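Long-range contact in ankyrin repeat and SOCS BOX protein 11 (Homo sapiens, PDB 4UUC), which serves as the substrate-recognition component of a cullin-5-RING E3 ubiquitin ligase complex that marks proteins such as BIK for proteasomal degradation: residues A[202-207]-A[216-221]. Numbering follows the deposited sequence.
Sequences SALDLA and ALLLRE
Leu204 and Leu217 carry an apolar helix-to-helix contact between the short helix 203-206 and the end of helix 212-220, the helical pair that closes the C-terminal end of the ankyrin repeat domain. The two leucines slide past each other in opposite directions, CD1 of Leu204 lying 3.8 Å from CB of Leu217. With CG anti to the backbone N (chi1 -175°), Leu204 points toward helix 212-220, and its side chain also meets Leu218 roughly at a right angle, CD2 to CD2 3.8 Å. Leu217 reaches back with both branches: CD1 sits 3.9 Å from CB of Ala207, and CD2 approaches CB of Ala203. Ala203 also packs on Leu171 and Ala175 of helix 170-175 and Leu217 on Ile183 of helix 180-188, which joins the pair to both helices of the sixth ankyrin repeat. The side chain of Glu221 crosses that of Leu204, its OE1 3.5 Å from Leu204 CD2. Ser202 and Asp205 form a capping box: Asp205 N donates to Ser202 OG, and Ser202 N returns a nearly straight bond (169°) to Asp205 OD2, met from above the carboxylate plane. Shortening Leu204 to an alanine would probably open a gap beside Leu217 CB and Leu218. Direct contact thus rests on non-directional apolar packing, while polar coupling runs through one water, which donates to Glu221 OE2 and bonds to Ser202 OG, the hydroxyl that caps helix 203-206.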
# COMPACT_ATOMS: atom_id res chain seq x y z
N SER A 202 11.13 -22.36 -10.39
CA SER A 202 12.12 -21.48 -9.78
C SER A 202 11.98 -20.09 -10.39
O SER A 202 11.33 -19.91 -11.42
CB SER A 202 13.53 -22.00 -10.00
OG SER A 202 13.87 -21.91 -11.37
N ALA A 203 12.60 -19.09 -9.76
CA ALA A 203 12.59 -17.74 -10.30
C ALA A 203 13.17 -17.74 -11.72
O ALA A 203 12.60 -17.13 -12.62
CB ALA A 203 13.38 -16.80 -9.40
N LEU A 204 14.27 -18.45 -11.92
CA LEU A 204 14.88 -18.54 -13.24
C LEU A 204 13.91 -19.12 -14.27
O LEU A 204 13.83 -18.63 -15.40
CB LEU A 204 16.16 -19.38 -13.19
CG LEU A 204 16.97 -19.47 -14.48
CD1 LEU A 204 17.45 -18.09 -14.94
CD2 LEU A 204 18.15 -20.41 -14.29
N ASP A 205 13.15 -20.14 -13.88
CA ASP A 205 12.15 -20.73 -14.77
C ASP A 205 11.12 -19.70 -15.24
O ASP A 205 10.62 -19.76 -16.36
CB ASP A 205 11.40 -21.88 -14.08
CG ASP A 205 12.28 -23.09 -13.80
OD1 ASP A 205 13.28 -23.30 -14.51
OD2 ASP A 205 11.94 -23.85 -12.86
N LEU A 206 10.79 -18.75 -14.36
CA LEU A 206 9.75 -17.77 -14.64
C LEU A 206 10.23 -16.62 -15.52
O LEU A 206 9.42 -15.97 -16.19
CB LEU A 206 9.20 -17.19 -13.33
CG LEU A 206 8.43 -18.17 -12.44
CD1 LEU A 206 8.14 -17.52 -11.10
CD2 LEU A 206 7.14 -18.61 -13.11
N ALA A 207 11.54 -16.37 -15.53
CA ALA A 207 12.08 -15.24 -16.27
C ALA A 207 11.92 -15.44 -17.78
O ALA A 207 12.04 -16.56 -18.28
CB ALA A 207 13.55 -15.03 -15.92
N ALA A 216 20.26 -11.62 -15.14
CA ALA A 216 20.60 -11.30 -13.76
C ALA A 216 20.53 -12.55 -12.89
O ALA A 216 21.43 -12.81 -12.09
CB ALA A 216 19.67 -10.23 -13.22
N LEU A 217 19.47 -13.33 -13.05
CA LEU A 217 19.29 -14.55 -12.28
C LEU A 217 20.38 -15.57 -12.59
O LEU A 217 20.88 -16.26 -11.70
CB LEU A 217 17.90 -15.13 -12.55
CG LEU A 217 16.76 -14.33 -11.92
CD1 LEU A 217 15.41 -14.73 -12.51
CD2 LEU A 217 16.75 -14.51 -10.41
N LEU A 218 20.74 -15.67 -13.87
CA LEU A 218 21.80 -16.59 -14.28
C LEU A 218 23.14 -16.19 -13.68
O LEU A 218 23.93 -17.06 -13.29
CB LEU A 218 21.90 -16.63 -15.81
CG LEU A 218 20.82 -17.42 -16.55
CD1 LEU A 218 20.84 -17.09 -18.03
CD2 LEU A 218 21.02 -18.91 -16.33
N LEU A 219 23.40 -14.89 -13.60
CA LEU A 219 24.68 -14.39 -13.09
C LEU A 219 24.83 -14.56 -11.58
O LEU A 219 25.95 -14.65 -11.07
CB LEU A 219 24.85 -12.91 -13.45
CG LEU A 219 25.13 -12.59 -14.91
CD1 LEU A 219 24.97 -11.09 -15.16
CD2 LEU A 219 26.51 -13.07 -15.32
N ARG A 220 23.71 -14.62 -10.86
CA ARG A 220 23.72 -14.69 -9.40
C ARG A 220 23.53 -16.10 -8.86
O ARG A 220 23.82 -16.37 -7.69
CB ARG A 220 22.62 -13.79 -8.82
CG ARG A 220 22.74 -12.30 -9.15
CD ARG A 220 24.07 -11.71 -8.73
NE ARG A 220 24.30 -11.77 -7.28
CZ ARG A 220 23.99 -10.81 -6.42
NH1 ARG A 220 23.43 -9.68 -6.82
NH2 ARG A 220 24.25 -10.98 -5.13
N GLU A 221 23.04 -17.00 -9.71
CA GLU A 221 22.76 -18.37 -9.27
C GLU A 221 24.06 -19.13 -9.04
O GLU A 221 24.91 -19.21 -9.93
CB GLU A 221 21.91 -19.09 -10.31
CG GLU A 221 21.29 -20.38 -9.80
CD GLU A 221 20.40 -21.05 -10.82
OE1 GLU A 221 20.75 -21.06 -12.02
OE2 GLU A 221 19.33 -21.57 -10.43
O HOH W 1 16.71 -22.78 -11.01